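Local structure of rhodopsin (Rubrobacter xylanophilus, 6KFQ) at residues A[5-8]-A[9-12]; A[115-118]-A[119-123]; A[129-132]-A[133-137]; A[191-194]-A[195-198]. The protein binds retinal within a seven-helix membrane bundle and acts as a thermostable light-driven proton pump. One frame throughout, in Å; residues are numbered along the deposited sequence.

Interaction 1 of 4, residues A[5-8]-A[9-12]; sequences WLWI and GFVG. With MPG ([(Z)-octadec-9-enyl] (2R)-2,3-bis(oxidanyl)propanoate), chain Q.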
# COMPACT_ATOMS: atom_id res chain seq x y z
N TRP A 5 -6.20 1.09 -18.19
CA TRP A 5 -5.42 0.72 -17.02
C TRP A 5 -6.28 0.65 -15.76
O TRP A 5 -6.00 -0.16 -14.87
CB TRP A 5 -4.26 1.70 -16.82
CG TRP A 5 -3.57 2.04 -18.11
CD1 TRP A 5 -3.31 3.29 -18.60
CD2 TRP A 5 -3.05 1.12 -19.08
NE1 TRP A 5 -2.66 3.20 -19.81
CE2 TRP A 5 -2.49 1.88 -20.13
CE3 TRP A 5 -3.00 -0.28 -19.17
CZ2 TRP A 5 -1.90 1.29 -21.25
CZ3 TRP A 5 -2.41 -0.86 -20.28
CH2 TRP A 5 -1.88 -0.07 -21.30
N LEU A 6 -7.33 1.47 -15.68
CA LEU A 6 -8.20 1.41 -14.51
C LEU A 6 -9.02 0.12 -14.50
O LEU A 6 -9.28 -0.46 -13.44
CB LEU A 6 -9.12 2.63 -14.48
CG LEU A 6 -8.38 3.97 -14.30
CD1 LEU A 6 -9.33 5.14 -14.56
CD2 LEU A 6 -7.75 4.07 -12.91
N TRP A 7 -9.43 -0.36 -15.67
CA TRP A 7 -10.19 -1.61 -15.71
C TRP A 7 -9.30 -2.81 -15.40
O TRP A 7 -9.71 -3.74 -14.71
CB TRP A 7 -10.86 -1.79 -17.07
CG TRP A 7 -12.16 -1.07 -17.17
CD1 TRP A 7 -12.47 -0.03 -18.01
CD2 TRP A 7 -13.35 -1.32 -16.41
NE1 TRP A 7 -13.76 0.37 -17.82
CE2 TRP A 7 -14.33 -0.40 -16.84
CE3 TRP A 7 -13.68 -2.23 -15.40
CZ2 TRP A 7 -15.62 -0.37 -16.31
CZ3 TRP A 7 -14.95 -2.20 -14.86
CH2 TRP A 7 -15.91 -1.28 -15.32
N ILE A 8 -8.06 -2.79 -15.91
CA ILE A 8 -7.11 -3.83 -15.56
C ILE A 8 -6.84 -3.81 -14.06
O ILE A 8 -6.79 -4.86 -13.41
CB ILE A 8 -5.81 -3.66 -16.36
CG1 ILE A 8 -6.02 -4.00 -17.84
CG2 ILE A 8 -4.68 -4.51 -15.75
CD1 ILE A 8 -4.85 -3.56 -18.70
N GLY A 9 -6.65 -2.62 -13.49
CA GLY A 9 -6.48 -2.53 -12.05
C GLY A 9 -7.63 -3.14 -11.29
O GLY A 9 -7.44 -3.90 -10.34
N PHE A 10 -8.86 -2.84 -11.72
CA PHE A 10 -10.03 -3.42 -11.08
C PHE A 10 -10.00 -4.94 -11.13
O PHE A 10 -10.12 -5.62 -10.10
CB PHE A 10 -11.31 -2.91 -11.74
CG PHE A 10 -12.54 -3.64 -11.30
CD1 PHE A 10 -12.96 -3.56 -9.97
CD2 PHE A 10 -13.26 -4.43 -12.18
CE1 PHE A 10 -14.10 -4.24 -9.55
CE2 PHE A 10 -14.40 -5.11 -11.76
CZ PHE A 10 -14.81 -5.02 -10.45
N VAL A 11 -9.87 -5.50 -12.33
CA VAL A 11 -9.93 -6.95 -12.47
C VAL A 11 -8.78 -7.61 -11.71
O VAL A 11 -8.96 -8.62 -11.02
CB VAL A 11 -9.94 -7.34 -13.96
CG1 VAL A 11 -9.87 -8.85 -14.12
CG2 VAL A 11 -11.21 -6.79 -14.62
N GLY A 12 -7.58 -7.03 -11.79
CA GLY A 12 -6.46 -7.58 -11.05
C GLY A 12 -6.71 -7.62 -9.55
O GLY A 12 -6.43 -8.62 -8.88
C7 MPG Q . -4.23 8.30 -25.03
C8 MPG Q . -2.75 8.26 -24.79
C9 MPG Q . -2.16 6.88 -24.85
C10 MPG Q . -1.45 6.32 -23.90
C11 MPG Q . -0.76 4.99 -23.94
C12 MPG Q . -0.06 4.64 -22.66
C13 MPG Q . 0.73 3.35 -22.72
C14 MPG Q . 1.43 2.99 -21.43
C15 MPG Q . 2.30 1.75 -21.51
C16 MPG Q . 1.55 0.46 -21.76
C17 MPG Q . 2.42 -0.77 -21.81
C18 MPG Q . 1.66 -2.07 -21.89
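Trp5, Leu6, Trp7 and Ile8 each offer their carbonyl oxygen to the amide four residues further on, so segments 5-8 and 9-12 are successive turns of one unbroken alpha helix. The set runs from Gly9 N on Trp5 O to Gly12 N on Ile8 O, and the bond from Val11 N to Trp7 O is almost straight, with 173° at the hydrogen. Among the side chains, Trp7 and Phe10 lie side by side and point the same way. Phe10 CD2 comes to the edge of the six-membered indole ring, near its plane, and sits 3.9 Å from Trp7 CZ3. The two rings are steeply inclined, their planes 79° apart and their centroids separated by 5.9 Å. Trp7 holds its CG beside its backbone N, whereas Phe10 turns its CG anti to its own N (chi1 170°), and these different first torsions bring Phe10 CD2 beside the indole. The helix is the first of the seven of a microbial rhodopsin, and both side chains touch Leu50 of helix 32-53. Val11 sends CG2 back to within 3.4 Å of Trp7 O. Trp5 extends from the same turn toward the lipid of chain Q, meeting its tail obliquely, with Trp5 CH2 3.5 Å from lipid C16. Its NE1 is hydrogen-bonded to Ser195, and Phe199 meets the indole edge-to-face, which fixes how that ring is turned.

Interaction 2 of 4, residues A[115-118]-A[119-123]; sequences GLWA and GATVN. With MPG ([(Z)-octadec-9-enyl] (2R)-2,3-bis(oxidanyl)propanoate), chain B.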
# COMPACT_ATOMS: atom_id res chain seq x y z
N GLY A 115 -0.21 13.97 0.83
CA GLY A 115 -0.04 13.80 -0.61
C GLY A 115 -1.32 14.09 -1.37
O GLY A 115 -1.28 14.67 -2.46
N LEU A 116 -2.46 13.68 -0.81
CA LEU A 116 -3.74 14.04 -1.40
C LEU A 116 -3.94 15.55 -1.40
O LEU A 116 -4.39 16.13 -2.39
CB LEU A 116 -4.87 13.34 -0.63
CG LEU A 116 -6.29 13.81 -0.96
CD1 LEU A 116 -6.63 13.57 -2.42
CD2 LEU A 116 -7.29 13.12 -0.06
N TRP A 117 -3.60 16.18 -0.27
CA TRP A 117 -3.68 17.64 -0.17
C TRP A 117 -2.77 18.31 -1.19
O TRP A 117 -3.18 19.27 -1.85
CB TRP A 117 -3.31 18.05 1.25
CG TRP A 117 -3.47 19.49 1.55
CD1 TRP A 117 -4.10 20.43 0.78
CD2 TRP A 117 -3.00 20.18 2.72
NE1 TRP A 117 -4.05 21.66 1.40
CE2 TRP A 117 -3.38 21.52 2.59
CE3 TRP A 117 -2.30 19.77 3.86
CZ2 TRP A 117 -3.07 22.48 3.56
CZ3 TRP A 117 -2.00 20.73 4.82
CH2 TRP A 117 -2.38 22.06 4.67
N ALA A 118 -1.55 17.80 -1.35
CA ALA A 118 -0.65 18.33 -2.37
C ALA A 118 -1.24 18.15 -3.76
O ALA A 118 -1.19 19.07 -4.59
CB ALA A 118 0.71 17.64 -2.28
N GLY A 119 -1.81 16.98 -4.05
CA GLY A 119 -2.37 16.74 -5.37
C GLY A 119 -3.55 17.65 -5.69
O GLY A 119 -3.69 18.12 -6.82
N ALA A 120 -4.40 17.90 -4.69
CA ALA A 120 -5.57 18.76 -4.87
C ALA A 120 -5.22 20.25 -4.88
O ALA A 120 -6.08 21.06 -5.24
CB ALA A 120 -6.58 18.49 -3.75
N THR A 121 -4.00 20.62 -4.52
CA THR A 121 -3.63 22.02 -4.40
C THR A 121 -3.24 22.58 -5.76
O THR A 121 -2.39 22.01 -6.45
CB THR A 121 -2.49 22.19 -3.39
OG1 THR A 121 -2.93 21.76 -2.10
CG2 THR A 121 -2.05 23.65 -3.29
N VAL A 122 -3.87 23.69 -6.14
CA VAL A 122 -3.55 24.32 -7.42
C VAL A 122 -2.32 25.21 -7.29
O VAL A 122 -1.47 25.25 -8.19
CB VAL A 122 -4.78 25.10 -7.93
CG1 VAL A 122 -4.40 26.00 -9.10
CG2 VAL A 122 -5.88 24.14 -8.34
N ASN A 123 -2.20 25.93 -6.18
CA ASN A 123 -1.04 26.78 -5.93
C ASN A 123 0.24 25.96 -5.99
O ASN A 123 0.41 25.00 -5.23
CB ASN A 123 -1.18 27.46 -4.57
CG ASN A 123 -0.09 28.47 -4.32
OD1 ASN A 123 1.07 28.12 -4.10
ND2 ASN A 123 -0.46 29.75 -4.34
C2 MPG B . 0.90 24.93 3.11
C3 MPG B . 1.24 24.09 4.32
C4 MPG B . 2.73 24.01 4.61
C5 MPG B . 3.28 25.13 5.45
C6 MPG B . 3.11 24.93 6.94
C7 MPG B . 3.99 23.84 7.53
C8 MPG B . 3.88 23.68 9.02
C9 MPG B . 4.88 22.71 9.58
C10 MPG B . 4.65 21.63 10.30
C11 MPG B . 5.72 20.70 10.78
C12 MPG B . 5.74 20.49 12.27
C13 MPG B . 4.84 19.37 12.77
C14 MPG B . 5.00 19.08 14.25
C15 MPG B . 4.27 17.85 14.74
C16 MPG B . 4.50 17.56 16.21
C17 MPG B . 3.84 16.32 16.76
C18 MPG B . 4.07 16.12 18.24
O1 MPG B . -0.74 25.46 1.42
C1 MPG B . -0.54 24.78 2.68
CXD MPG B . -2.08 26.21 -0.39
O2 MPG B . -0.83 26.74 -0.78
C21 MPG B . -3.12 27.30 -0.22
O3 MPG B . -3.27 28.02 -1.43
O4 MPG B . -2.87 24.74 1.32
CX3 MPG B . -1.95 25.38 0.88
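At the C-terminal end of helix 98-120, where the chain turns toward helix 124-153, Thr121 folds its hydroxyl back onto the last regular turn and bonds to Trp117. Thr121 OG1 donates to Trp117 O in a short bond of 2.5 Å, from a position 36° out of the carbonyl plane. The backbone joins in with Thr121 N to Ala118 O (3.2 Å), a bond spanning three residues in place of the four used by Gly119 N to Gly115 O and by Ala120 N to Leu116 O. Its donor stands well above the carbonyl plane. With OG1 beside the backbone N (chi1 -63°), the hydroxyl also passes 3.4 Å from Trp117 CD1, while CG2 is left to meet the lipid of chain B, 3.9 Å from its CXD. Asn123 then opens the next helix as its N-cap, OD1 accepting from Gly126 N. Helix end, turn and cap together receive the lipid head group: Trp117 CZ2 lies 3.2 Å from the ester carbonyl oxygen O4, and Asn123 CB is 3.8 Å from the hydroxyl O3. A valine in place of Thr121 would probably leave Trp117 O without its hydroxyl donor and make the turn less firmly fixed. Gly119 O also accepts from Arg65, and Leu116 and Ala120 touch Phe67 of the short strand 66-67.

Interaction 3 of 4, residues A[129-132]-A[133-137]; sequences ILFI and ISTAA. With RET (retinal), chain R; MPG ([(Z)-octadec-9-enyl] (2R)-2,3-bis(oxidanyl)propanoate), chain B.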
# COMPACT_ATOMS: atom_id res chain seq x y z
N ILE A 129 5.62 22.38 -1.03
CA ILE A 129 5.86 22.22 0.40
C ILE A 129 5.11 21.00 0.93
O ILE A 129 5.62 20.27 1.78
CB ILE A 129 5.50 23.51 1.17
CG1 ILE A 129 5.92 23.39 2.63
CG2 ILE A 129 4.01 23.80 1.09
CD1 ILE A 129 7.42 23.40 2.84
N LEU A 130 3.90 20.76 0.43
CA LEU A 130 3.14 19.60 0.89
C LEU A 130 3.75 18.30 0.40
O LEU A 130 3.67 17.28 1.10
CB LEU A 130 1.69 19.71 0.43
CG LEU A 130 0.92 20.85 1.10
CD1 LEU A 130 -0.44 21.06 0.44
CD2 LEU A 130 0.78 20.54 2.57
N PHE A 131 4.35 18.29 -0.79
CA PHE A 131 5.05 17.09 -1.23
C PHE A 131 6.25 16.82 -0.34
O PHE A 131 6.56 15.66 -0.04
CB PHE A 131 5.47 17.23 -2.70
CG PHE A 131 6.28 16.08 -3.21
CD1 PHE A 131 5.66 14.97 -3.77
CD2 PHE A 131 7.66 16.09 -3.10
CE1 PHE A 131 6.40 13.90 -4.22
CE2 PHE A 131 8.42 15.02 -3.55
CZ PHE A 131 7.78 13.91 -4.11
N ILE A 132 6.93 17.87 0.11
CA ILE A 132 8.07 17.66 1.00
C ILE A 132 7.61 17.11 2.34
O ILE A 132 8.22 16.18 2.88
CB ILE A 132 8.86 18.97 1.17
CG1 ILE A 132 9.31 19.47 -0.20
CG2 ILE A 132 10.07 18.74 2.06
CD1 ILE A 132 10.16 18.49 -0.93
N ILE A 133 6.55 17.70 2.91
CA ILE A 133 6.03 17.18 4.17
C ILE A 133 5.64 15.71 4.02
O ILE A 133 5.95 14.88 4.88
CB ILE A 133 4.84 18.05 4.64
CG1 ILE A 133 5.30 19.47 4.92
CG2 ILE A 133 4.22 17.46 5.90
CD1 ILE A 133 4.17 20.47 5.05
N SER A 134 4.98 15.37 2.92
CA SER A 134 4.58 13.98 2.70
C SER A 134 5.80 13.06 2.62
O SER A 134 5.84 12.00 3.26
CB SER A 134 3.73 13.88 1.44
OG SER A 134 3.28 12.55 1.25
N THR A 135 6.82 13.47 1.87
CA THR A 135 8.03 12.67 1.77
C THR A 135 8.74 12.55 3.12
O THR A 135 9.30 11.49 3.44
CB THR A 135 8.96 13.29 0.73
OG1 THR A 135 8.28 13.32 -0.53
CG2 THR A 135 10.24 12.49 0.58
N ALA A 136 8.69 13.60 3.95
CA ALA A 136 9.24 13.51 5.30
C ALA A 136 8.57 12.40 6.10
O ALA A 136 9.24 11.60 6.76
CB ALA A 136 9.10 14.85 6.02
N ALA A 137 7.23 12.35 6.06
CA ALA A 137 6.52 11.28 6.75
C ALA A 137 6.87 9.92 6.16
O ALA A 137 7.03 8.94 6.90
CB ALA A 137 5.00 11.50 6.66
C1 RET R . 2.70 10.32 -2.50
C2 RET R . 2.95 11.78 -2.91
C3 RET R . 3.65 12.62 -1.87
C4 RET R . 4.97 11.99 -1.45
C5 RET R . 4.90 10.50 -1.25
C6 RET R . 3.85 9.75 -1.64
C7 RET R . 3.87 8.31 -1.42
C8 RET R . 2.90 7.37 -1.60
C9 RET R . 2.96 5.95 -1.38
C10 RET R . 1.93 5.19 -1.81
C11 RET R . 1.77 3.77 -1.69
C12 RET R . 0.67 3.17 -2.14
C13 RET R . 0.36 1.76 -2.08
C14 RET R . -0.86 1.35 -2.48
C15 RET R . -1.39 0.02 -2.47
C16 RET R . 1.38 10.28 -1.72
C17 RET R . 2.53 9.55 -3.82
C18 RET R . 6.04 9.97 -0.42
C19 RET R . 4.17 5.37 -0.71
C20 RET R . 1.41 0.83 -1.53
C2 MPG B . 0.90 24.93 3.11
C3 MPG B . 1.24 24.09 4.32
C4 MPG B . 2.73 24.01 4.61
C5 MPG B . 3.28 25.13 5.45
C6 MPG B . 3.11 24.93 6.94
C7 MPG B . 3.99 23.84 7.53
C8 MPG B . 3.88 23.68 9.02
C9 MPG B . 4.88 22.71 9.58
C10 MPG B . 4.65 21.63 10.30
C11 MPG B . 5.72 20.70 10.78
C12 MPG B . 5.74 20.49 12.27
C13 MPG B . 4.84 19.37 12.77
C14 MPG B . 5.00 19.08 14.25
C15 MPG B . 4.27 17.85 14.74
C16 MPG B . 4.50 17.56 16.21
C17 MPG B . 3.84 16.32 16.76
C18 MPG B . 4.07 16.12 18.24
O1 MPG B . -0.74 25.46 1.42
C1 MPG B . -0.54 24.78 2.68
CXD MPG B . -2.08 26.21 -0.39
O2 MPG B . -0.83 26.74 -0.78
C21 MPG B . -3.12 27.30 -0.22
O3 MPG B . -3.27 28.02 -1.43
O4 MPG B . -2.87 24.74 1.32
CX3 MPG B . -1.95 25.38 0.88
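Ile129 to Ile132 accept regular alpha-helical bonds from Ile133 to Ala136, as in Ser134 N to Leu130 O (2.9 Å), making segments 129-132 and 133-137 neighbouring turns of helix 124-153. Phe131 O is gripped twice, by Thr135 N and by Thr135 OG1 (2.9 Å), which approach from opposite faces of the carbonyl plane. The same hydroxyl lies over one face of the Phe131 ring, toward its rim and 3.5 Å from Phe131 CE2. Phe131 swings its CG anti to the backbone N (chi1 176°), which carries CD1 to 3.6 Å from retinal C3, and its ring stacks with Trp182. With an alanine in place of Phe131, a gap is likely to open beside the retinal ring and Trp182 would lose its stacking partner. Ser134 OG, hydrogen-bonded to Met111 O, also lies close to the retinal, 3.1 Å from C3. On the lipid-facing side Ile133 reaches back with CD1 to Ile129 CG1 (4.2 Å) and Leu130 CD2, and this apolar patch meets the tail of the chain B lipid, with Ile133 CD1 3.8 Å from C4. Phe131, Ser134 and Thr135 form one wall of the pocket around the six-membered ring of the chromophore, as in other microbial rhodopsins.

Interaction 4 of 4, residues A[191-194]-A[195-198]; sequences AVSL and SVEV. With MPG ([(Z)-octadec-9-enyl] (2R)-2,3-bis(oxidanyl)propanoate), chain Q.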
# COMPACT_ATOMS: atom_id res chain seq x y z
N ALA A 191 5.87 15.30 -16.86
CA ALA A 191 6.81 14.77 -17.84
C ALA A 191 6.20 13.61 -18.62
O ALA A 191 6.60 13.36 -19.76
CB ALA A 191 8.10 14.32 -17.15
N VAL A 192 5.25 12.91 -18.02
CA VAL A 192 4.50 11.87 -18.73
C VAL A 192 3.02 12.24 -18.70
O VAL A 192 2.57 13.07 -17.92
CB VAL A 192 4.72 10.47 -18.13
CG1 VAL A 192 6.20 10.11 -18.14
CG2 VAL A 192 4.16 10.38 -16.72
N SER A 193 2.27 11.60 -19.59
CA SER A 193 0.84 11.85 -19.70
C SER A 193 0.10 11.22 -18.52
O SER A 193 0.61 10.35 -17.82
CB SER A 193 0.30 11.28 -21.01
OG SER A 193 0.37 9.86 -20.98
N LEU A 194 -1.14 11.68 -18.32
CA LEU A 194 -2.00 11.07 -17.31
C LEU A 194 -2.20 9.58 -17.57
O LEU A 194 -2.27 8.78 -16.64
CB LEU A 194 -3.34 11.80 -17.27
CG LEU A 194 -4.42 11.19 -16.37
CD1 LEU A 194 -3.98 11.20 -14.91
CD2 LEU A 194 -5.75 11.91 -16.54
N SER A 195 -2.31 9.19 -18.84
CA SER A 195 -2.45 7.77 -19.14
C SER A 195 -1.24 6.98 -18.66
O SER A 195 -1.39 5.90 -18.09
CB SER A 195 -2.67 7.57 -20.64
OG SER A 195 -2.52 6.19 -20.95
N VAL A 196 -0.03 7.50 -18.88
CA VAL A 196 1.17 6.82 -18.41
C VAL A 196 1.20 6.77 -16.89
O VAL A 196 1.51 5.74 -16.29
CB VAL A 196 2.43 7.51 -18.97
CG1 VAL A 196 3.69 6.95 -18.32
CG2 VAL A 196 2.49 7.35 -20.48
N GLU A 197 0.88 7.91 -16.25
CA GLU A 197 0.82 7.94 -14.79
C GLU A 197 -0.11 6.87 -14.24
O GLU A 197 0.21 6.17 -13.27
CB GLU A 197 0.37 9.32 -14.32
CG GLU A 197 0.13 9.40 -12.82
CD GLU A 197 -0.57 10.69 -12.41
OE1 GLU A 197 -1.01 10.75 -11.25
OE2 GLU A 197 -0.68 11.62 -13.24
N VAL A 198 -1.30 6.75 -14.83
CA VAL A 198 -2.28 5.79 -14.32
C VAL A 198 -1.77 4.37 -14.51
O VAL A 198 -1.92 3.51 -13.63
CB VAL A 198 -3.64 6.02 -14.98
CG1 VAL A 198 -4.59 4.86 -14.70
CG2 VAL A 198 -4.24 7.33 -14.47
C7 MPG Q . -4.23 8.30 -25.03
C8 MPG Q . -2.75 8.26 -24.79
C9 MPG Q . -2.16 6.88 -24.85
C10 MPG Q . -1.45 6.32 -23.90
C11 MPG Q . -0.76 4.99 -23.94
C12 MPG Q . -0.06 4.64 -22.66
C13 MPG Q . 0.73 3.35 -22.72
C14 MPG Q . 1.43 2.99 -21.43
C15 MPG Q . 2.30 1.75 -21.51
C16 MPG Q . 1.55 0.46 -21.76
C17 MPG Q . 2.42 -0.77 -21.81
C18 MPG Q . 1.66 -2.07 -21.89
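Val192, in the loop before helix 194-218, points toward the first turn and lays its side chain across that of Val196 at about a right angle, with Val192 CB 3.7 Å from Val196 CG1. Its backbone is hydrogen-bonded to that of Ile184, which ties this end of the loop to helix 158-184. Ser193 follows as the N-cap. Its OG sits between its own backbone N and carbonyl carbon (chi1 67°), a torsion that turns it forward to accept from Val196 N at 3.2 Å, with 162° at the hydrogen. The capping oxygen also touches Val196 CG2 (3.3 Å), while Ser193 O takes the first regular helical bond, from Glu197 N, in the carbonyl plane. Leu194 begins the helix proper and accepts from Val198 N. Its side chain lies obliquely across those of Glu197 and Val198, with CD1 3.7 Å from Glu197 OE2 and 3.9 Å from Val198 CG2, and it packs on Glu2 and Tyr68 as well. Glu197 reaches out in an extended chain, where its OE2 is hydrogen-bonded to Thr186 and its OE1 lies close to the carboxylate of Glu187. Ser195, its hydroxyl already bonded to Trp5, brings OG to 3.1 Å from tail carbon C10 of the chain Q lipid. The cap therefore satisfies a first-turn N-H that comes too early in the helix for the usual i-4 helical acceptor, with Val196 CG2 against the capping oxygen, whereas the buried carboxylate of Glu197 touches only carbon within this turn and takes its polar partner, Thr186, from the loop that precedes the helix.

In the fold
Followed from the N terminus, the four contacts come strictly in series; each joins segments adjacent in sequence, so none closes a long loop, nests or crosses, and long-range closure comes from the helices meeting side by side. Interaction 1, on the first helix, touches interaction 4, at the start of the last transmembrane helix: Leu6 CD2 packs on Val198 CG1 at 3.7 Å, and the chain Q lipid lies against both. Interactions 2 and 3 sit on consecutive helices joined by the turn at 121-123; Trp117 CE3 meets Leu130 CD2 at 3.4 Å. These two interactions share the chain B lipid, and each has residues in the retinal pocket. Interactions 2 and 4 stay about 9 Å apart at their nearest atoms.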